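Long-range contact in B-agarase (Saccharophagus degradans, PDB 4BQ2), which hydrolyses beta-1,4 linkages of agarose as an exo-acting beta-agarase of glycoside hydrolase family 50: residues M241-W250 and K736-L747. Numbering follows the deposited sequence.
Sequences MPSRSKFGGW and KEVNAKIYTERL
W250 and Y743 lie against each other in a nearly parallel but slipped pair, their planes at 23°, in which each ring receives the other residue's methylene. CB of Y743 sits on one face of the indole, 3.4 Å from W250 CD2, and S243 OG lies on the opposite face; CB of W250 in turn sits 3.7 Å from the centroid of the Y743 ring, whose other face meets I742 CG1. Two reciprocal CH-pi contacts result; with CG anti to the backbone N (chi1 -172°), the indole of W250 lies over Y743 CB. The large indole is also approached obliquely, T744 CG2 nearing W250 CZ2 and L747 CD1 nearing W250 CD1. At the edge of the phenol, R244 NE lies in the ring plane, 3.7 Å from Y743 CE2, with the guanidinium turned 78° to the ring. M241 CB covers one guanidinium face, and N739 O lies at its edge.

The contact packs the loop between helix 222-235 and strand 263-267, and helices 729-739 and 742-746 at the chain end, beside strand 280-287, which pairs in parallel with 693-699, consistent with the (beta/alpha)8 catalytic barrel of family 50. Tyrosine suits this buried place: its hydroxyl donates to G248 O at 2.7 Å and accepts from F282 N. Arginine suits the helix junction: R244 NH2 donates to N739 O at 3.0 Å, from above the carbonyl plane, and to G411 O, while a water also donates to N739 O. Methionine's unbranched, extended chain spans the helix end, SD 4.2 Å from A740 CB and M241 CE 3.7 Å from K736 O.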
ATOM      1  N   MET A 241       2.520 -26.203 -12.378  1.00 27.62           N
ATOM      2  CA  MET A 241       1.350 -26.996 -11.982  1.00 27.55           C
ATOM      3  C   MET A 241       0.769 -27.725 -13.184  1.00 31.17           C
ATOM      4  O   MET A 241       1.007 -27.291 -14.326  1.00 30.13           O
ATOM      5  CB  MET A 241       0.276 -26.096 -11.377  1.00 26.03           C
ATOM      6  CG  MET A 241       0.578 -25.718  -9.938  1.00 26.49           C
ATOM      7  SD  MET A 241      -0.828 -24.953  -9.084  1.00 27.46           S
ATOM      8  CE  MET A 241      -0.217 -25.031  -7.397  1.00 28.64           C
ATOM      9  N   PRO A 242       0.031 -28.838 -12.946  1.00 32.95           N
ATOM     10  CA  PRO A 242      -0.468 -29.580 -14.104  1.00 34.64           C
ATOM     11  C   PRO A 242      -1.477 -28.782 -14.910  1.00 30.38           C
ATOM     12  O   PRO A 242      -2.184 -27.909 -14.380  1.00 31.53           O
ATOM     13  CB  PRO A 242      -1.143 -30.836 -13.493  1.00 33.52           C
ATOM     14  CG  PRO A 242      -1.255 -30.586 -12.032  1.00 34.03           C
ATOM     15  CD  PRO A 242      -0.207 -29.568 -11.671  1.00 34.04           C
ATOM     16  N   SER A 243      -1.522 -29.073 -16.198  1.00 29.25           N
ATOM     17  CA  SER A 243      -2.571 -28.512 -17.050  1.00 31.58           C
ATOM     18  C   SER A 243      -2.409 -27.014 -17.329  1.00 29.24           C
ATOM     19  O   SER A 243      -3.352 -26.365 -17.759  1.00 29.94           O
ATOM     20  CB  SER A 243      -3.957 -28.787 -16.477  1.00 36.55           C
ATOM     21  OG  SER A 243      -4.954 -28.388 -17.420  1.00 47.53           O
ATOM     22  N   ARG A 244      -1.217 -26.484 -17.084  1.00 27.76           N
ATOM     23  CA  ARG A 244      -0.875 -25.130 -17.512  1.00 25.15           C
ATOM     24  C   ARG A 244      -0.365 -25.212 -18.955  1.00 23.97           C
ATOM     25  O   ARG A 244       0.366 -26.161 -19.323  1.00 22.01           O
ATOM     26  CB  ARG A 244       0.199 -24.525 -16.593  1.00 27.10           C
ATOM     27  CG  ARG A 244      -0.245 -24.245 -15.142  1.00 27.31           C
ATOM     28  CD  ARG A 244      -1.517 -23.402 -15.072  1.00 28.74           C
ATOM     29  NE  ARG A 244      -2.084 -23.237 -13.716  1.00 26.19           N
ATOM     30  CZ  ARG A 244      -1.497 -22.501 -12.783  1.00 24.59           C
ATOM     31  NH1 ARG A 244      -0.340 -21.938 -13.066  1.00 24.83           N
ATOM     32  NH2 ARG A 244      -2.031 -22.355 -11.577  1.00 22.59           N
ATOM     33  N   SER A 245      -0.744 -24.231 -19.779  1.00 22.48           N
ATOM     34  CA  SER A 245      -0.206 -24.134 -21.133  1.00 22.09           C
ATOM     35  C   SER A 245       1.190 -23.505 -21.040  1.00 20.47           C
ATOM     36  O   SER A 245       1.607 -23.084 -19.957  1.00 22.04           O
ATOM     37  CB  SER A 245      -1.139 -23.294 -22.008  1.00 22.58           C
ATOM     38  OG  SER A 245      -1.277 -21.980 -21.467  1.00 21.56           O
ATOM     39  N   LYS A 246       1.918 -23.462 -22.150  1.00 18.01           N
ATOM     40  CA  LYS A 246       3.215 -22.769 -22.208  1.00 18.72           C
ATOM     41  C   LYS A 246       3.204 -21.430 -21.452  1.00 16.84           C
ATOM     42  O   LYS A 246       4.087 -21.183 -20.615  1.00 16.35           O
ATOM     43  CB  LYS A 246       3.652 -22.538 -23.677  1.00 18.55           C
ATOM     44  CG  LYS A 246       4.940 -21.720 -23.845  1.00 18.64           C
ATOM     45  CD  LYS A 246       5.181 -21.411 -25.330  1.00 20.18           C
ATOM     46  CE  LYS A 246       6.526 -20.768 -25.572  1.00 22.75           C
ATOM     47  NZ  LYS A 246       6.700 -20.526 -27.034  1.00 25.84           N
ATOM     48  N   PHE A 247       2.188 -20.610 -21.726  1.00 15.96           N
ATOM     49  CA  PHE A 247       2.113 -19.249 -21.167  1.00 16.33           C
ATOM     50  C   PHE A 247       1.326 -19.123 -19.859  1.00 15.70           C
ATOM     51  O   PHE A 247       0.934 -18.026 -19.482  1.00 15.66           O
ATOM     52  CB  PHE A 247       1.570 -18.269 -22.213  1.00 14.97           C
ATOM     53  CG  PHE A 247       2.550 -17.956 -23.307  1.00 16.99           C
ATOM     54  CD1 PHE A 247       3.522 -16.964 -23.135  1.00 15.55           C
ATOM     55  CD2 PHE A 247       2.506 -18.647 -24.541  1.00 16.63           C
ATOM     56  CE1 PHE A 247       4.415 -16.645 -24.162  1.00 16.19           C
ATOM     57  CE2 PHE A 247       3.419 -18.346 -25.560  1.00 16.29           C
ATOM     58  CZ  PHE A 247       4.376 -17.337 -25.379  1.00 16.95           C
ATOM     59  N   GLY A 248       1.053 -20.245 -19.207  1.00 15.26           N
ATOM     60  CA  GLY A 248       0.450 -20.213 -17.864  1.00 17.28           C
ATOM     61  C   GLY A 248      -1.061 -20.267 -17.883  1.00 16.66           C
ATOM     62  O   GLY A 248      -1.714 -20.094 -16.844  1.00 16.02           O
ATOM     63  N   GLY A 249      -1.617 -20.435 -19.085  1.00 17.11           N
ATOM     64  CA  GLY A 249      -3.060 -20.524 -19.280  1.00 17.10           C
ATOM     65  C   GLY A 249      -3.579 -21.915 -18.965  1.00 19.07           C
ATOM     66  O   GLY A 249      -2.805 -22.794 -18.562  1.00 20.86           O
ATOM     67  N   TRP A 250      -4.879 -22.130 -19.183  1.00 20.78           N
ATOM     68  CA  TRP A 250      -5.542 -23.389 -18.809  1.00 23.43           C
ATOM     69  C   TRP A 250      -5.577 -24.290 -20.046  1.00 24.80           C
ATOM     70  O   TRP A 250      -6.277 -23.985 -21.023  1.00 23.21           O
ATOM     71  CB  TRP A 250      -6.955 -23.110 -18.258  1.00 25.38           C
ATOM     72  CG  TRP A 250      -7.687 -24.304 -17.655  1.00 28.53           C
ATOM     73  CD1 TRP A 250      -8.924 -24.791 -18.037  1.00 31.25           C
ATOM     74  CD2 TRP A 250      -7.249 -25.147 -16.571  1.00 29.01           C
ATOM     75  NE1 TRP A 250      -9.269 -25.872 -17.248  1.00 32.59           N
ATOM     76  CE2 TRP A 250      -8.271 -26.106 -16.342  1.00 30.82           C
ATOM     77  CE3 TRP A 250      -6.106 -25.173 -15.751  1.00 31.52           C
ATOM     78  CZ2 TRP A 250      -8.178 -27.100 -15.338  1.00 33.37           C
ATOM     79  CZ3 TRP A 250      -6.023 -26.156 -14.740  1.00 34.73           C
ATOM     80  CH2 TRP A 250      -7.055 -27.113 -14.555  1.00 31.88           C
ATOM     81  N   LYS A 736      -0.681 -21.901  -3.201  1.00 17.04           N
ATOM     82  CA  LYS A 736      -0.886 -23.138  -3.960  1.00 19.03           C
ATOM     83  C   LYS A 736      -2.343 -23.589  -3.977  1.00 19.08           C
ATOM     84  O   LYS A 736      -2.822 -24.076  -5.005  1.00 18.00           O
ATOM     85  CB  LYS A 736       0.018 -24.280  -3.475  1.00 18.68           C
ATOM     86  CG  LYS A 736       1.504 -24.040  -3.688  1.00 21.05           C
ATOM     87  CD  LYS A 736       2.254 -25.299  -3.247  1.00 22.45           C
ATOM     88  CE  LYS A 736       3.730 -25.254  -3.547  1.00 24.36           C
ATOM     89  NZ  LYS A 736       4.272 -26.664  -3.489  1.00 21.83           N
ATOM     90  N   GLU A 737      -3.042 -23.423  -2.854  1.00 19.49           N
ATOM     91  CA  GLU A 737      -4.456 -23.808  -2.763  1.00 21.00           C
ATOM     92  C   GLU A 737      -5.316 -23.000  -3.722  1.00 20.72           C
ATOM     93  O   GLU A 737      -6.200 -23.539  -4.416  1.00 21.18           O
ATOM     94  CB  GLU A 737      -4.964 -23.630  -1.317  1.00 24.38           C
ATOM     95  CG  GLU A 737      -4.424 -24.691  -0.330  1.00 32.21           C
ATOM     96  CD  GLU A 737      -5.202 -26.026  -0.364  1.00 37.40           C
ATOM     97  OE1 GLU A 737      -6.429 -25.979  -0.614  1.00 42.96           O
ATOM     98  OE2 GLU A 737      -4.605 -27.117  -0.130  1.00 37.32           O
ATOM     99  N   VAL A 738      -5.065 -21.692  -3.759  1.00 18.04           N
ATOM    100  CA  VAL A 738      -5.802 -20.797  -4.645  1.00 18.11           C
ATOM    101  C   VAL A 738      -5.426 -21.055  -6.100  1.00 19.32           C
ATOM    102  O   VAL A 738      -6.313 -21.154  -6.987  1.00 19.09           O
ATOM    103  CB  VAL A 738      -5.494 -19.317  -4.289  1.00 17.52           C
ATOM    104  CG1 VAL A 738      -6.005 -18.367  -5.397  1.00 17.18           C
ATOM    105  CG2 VAL A 738      -6.134 -18.950  -2.939  1.00 15.37           C
ATOM    106  N   ASN A 739      -4.114 -21.137  -6.354  1.00 16.86           N
ATOM    107  CA  ASN A 739      -3.635 -21.291  -7.721  1.00 19.10           C
ATOM    108  C   ASN A 739      -4.033 -22.632  -8.354  1.00 21.20           C
ATOM    109  O   ASN A 739      -4.180 -22.735  -9.581  1.00 20.71           O
ATOM    110  CB  ASN A 739      -2.113 -21.106  -7.773  1.00 17.72           C
ATOM    111  CG  ASN A 739      -1.693 -19.649  -7.620  1.00 17.24           C
ATOM    112  OD1 ASN A 739      -2.481 -18.734  -7.881  1.00 16.70           O
ATOM    113  ND2 ASN A 739      -0.443 -19.431  -7.176  1.00 17.27           N
ATOM    114  N   ALA A 740      -4.208 -23.660  -7.533  1.00 22.94           N
ATOM    115  CA  ALA A 740      -4.627 -24.959  -8.073  1.00 25.06           C
ATOM    116  C   ALA A 740      -6.089 -24.941  -8.539  1.00 27.54           C
ATOM    117  O   ALA A 740      -6.505 -25.831  -9.286  1.00 29.22           O
ATOM    118  CB  ALA A 740      -4.341 -26.106  -7.095  1.00 26.48           C
ATOM    119  N   LYS A 741      -6.845 -23.908  -8.151  1.00 25.99           N
ATOM    120  CA  LYS A 741      -8.263 -23.840  -8.464  1.00 27.58           C
ATOM    121  C   LYS A 741      -8.748 -22.589  -9.216  1.00 27.07           C
ATOM    122  O   LYS A 741      -9.940 -22.490  -9.521  1.00 29.29           O
ATOM    123  CB  LYS A 741      -9.074 -24.031  -7.174  1.00 29.47           C
ATOM    124  CG  LYS A 741      -9.228 -22.777  -6.323  1.00 31.41           C
ATOM    125  CD  LYS A 741      -9.762 -23.200  -4.956  1.00 33.33           C
ATOM    126  CE  LYS A 741     -10.597 -22.106  -4.335  1.00 35.66           C
ATOM    127  NZ  LYS A 741     -10.970 -22.446  -2.932  1.00 39.58           N
ATOM    128  N   ILE A 742      -7.857 -21.635  -9.519  1.00 22.32           N
ATOM    129  CA  ILE A 742      -8.281 -20.431 -10.212  1.00 22.67           C
ATOM    130  C   ILE A 742      -9.060 -20.763 -11.511  1.00 23.42           C
ATOM    131  O   ILE A 742     -10.033 -20.101 -11.821  1.00 24.23           O
ATOM    132  CB  ILE A 742      -7.117 -19.428 -10.539  1.00 21.15           C
ATOM    133  CG1 ILE A 742      -5.944 -20.114 -11.254  1.00 19.29           C
ATOM    134  CG2 ILE A 742      -6.673 -18.661  -9.287  1.00 20.12           C
ATOM    135  CD1 ILE A 742      -4.783 -19.183 -11.610  1.00 20.80           C
ATOM    136  N   TYR A 743      -8.650 -21.789 -12.242  1.00 22.41           N
ATOM    137  CA  TYR A 743      -9.275 -22.015 -13.564  1.00 22.05           C
ATOM    138  C   TYR A 743     -10.571 -22.831 -13.492  1.00 23.53           C
ATOM    139  O   TYR A 743     -11.571 -22.477 -14.156  1.00 23.11           O
ATOM    140  CB  TYR A 743      -8.281 -22.662 -14.529  1.00 20.20           C
ATOM    141  CG  TYR A 743      -7.173 -21.712 -14.986  1.00 19.62           C
ATOM    142  CD1 TYR A 743      -7.474 -20.578 -15.741  1.00 18.21           C
ATOM    143  CD2 TYR A 743      -5.831 -21.972 -14.680  1.00 18.03           C
ATOM    144  CE1 TYR A 743      -6.471 -19.708 -16.182  1.00 17.07           C
ATOM    145  CE2 TYR A 743      -4.826 -21.117 -15.112  1.00 18.81           C
ATOM    146  CZ  TYR A 743      -5.153 -19.981 -15.851  1.00 17.70           C
ATOM    147  OH  TYR A 743      -4.156 -19.167 -16.268  1.00 16.35           O
ATOM    148  N   THR A 744     -10.541 -23.910 -12.713  1.00 21.77           N
ATOM    149  CA  THR A 744     -11.740 -24.712 -12.452  1.00 25.32           C
ATOM    150  C   THR A 744     -12.853 -23.861 -11.851  1.00 26.13           C
ATOM    151  O   THR A 744     -13.997 -23.944 -12.300  1.00 25.60           O
ATOM    152  CB  THR A 744     -11.443 -25.936 -11.576  1.00 25.97           C
ATOM    153  OG1 THR A 744     -10.752 -25.505 -10.403  1.00 29.49           O
ATOM    154  CG2 THR A 744     -10.548 -26.894 -12.315  1.00 26.24           C
ATOM    155  N   GLU A 745     -12.526 -23.001 -10.883  1.00 26.75           N
ATOM    156  CA  GLU A 745     -13.503 -22.014 -10.400  1.00 30.05           C
ATOM    157  C   GLU A 745     -14.077 -21.121 -11.498  1.00 33.58           C
ATOM    158  O   GLU A 745     -15.285 -21.066 -11.673  1.00 34.45           O
ATOM    159  CB  GLU A 745     -12.928 -21.132  -9.295  1.00 33.14           C
ATOM    160  CG  GLU A 745     -12.495 -21.879  -8.050  1.00 34.11           C
ATOM    161  CD  GLU A 745     -13.636 -22.188  -7.109  1.00 37.65           C
ATOM    162  OE1 GLU A 745     -14.218 -21.244  -6.537  1.00 36.37           O
ATOM    163  OE2 GLU A 745     -13.924 -23.382  -6.921  1.00 37.86           O
ATOM    164  N   ARG A 746     -13.223 -20.414 -12.234  1.00 34.82           N
ATOM    165  CA  ARG A 746     -13.700 -19.406 -13.184  1.00 36.30           C
ATOM    166  C   ARG A 746     -14.440 -20.054 -14.342  1.00 36.17           C
ATOM    167  O   ARG A 746     -15.407 -19.512 -14.869  1.00 38.89           O
ATOM    168  CB  ARG A 746     -12.523 -18.620 -13.801  1.00 34.96           C
ATOM    169  CG  ARG A 746     -11.676 -17.789 -12.861  1.00 35.28           C
ATOM    170  CD  ARG A 746     -12.400 -16.577 -12.334  1.00 33.06           C
ATOM    171  NE  ARG A 746     -12.687 -15.562 -13.349  1.00 29.66           N
ATOM    172  CZ  ARG A 746     -13.134 -14.351 -13.045  1.00 26.87           C
ATOM    173  NH1 ARG A 746     -13.327 -14.011 -11.771  1.00 23.65           N
ATOM    174  NH2 ARG A 746     -13.405 -13.473 -14.005  1.00 27.93           N
ATOM    175  N   LEU A 747     -13.939 -21.192 -14.781  1.00 33.83           N
ATOM    176  CA  LEU A 747     -14.446 -21.775 -16.000  1.00 35.74           C
ATOM    177  C   LEU A 747     -15.395 -22.912 -15.644  1.00 35.43           C
ATOM    178  O   LEU A 747     -16.248 -23.258 -16.448  1.00 36.18           O
ATOM    179  CB  LEU A 747     -13.295 -22.219 -16.921  1.00 31.22           C
ATOM    180  CG  LEU A 747     -12.192 -21.171 -17.205  1.00 32.84           C
ATOM    181  CD1 LEU A 747     -10.918 -21.803 -17.784  1.00 30.30           C
ATOM    182  CD2 LEU A 747     -12.670 -19.995 -18.053  1.00 29.77           C
TER
HETATM  183  O   HOH W   1      -4.569 -24.423 -11.783  1.00 37.78           O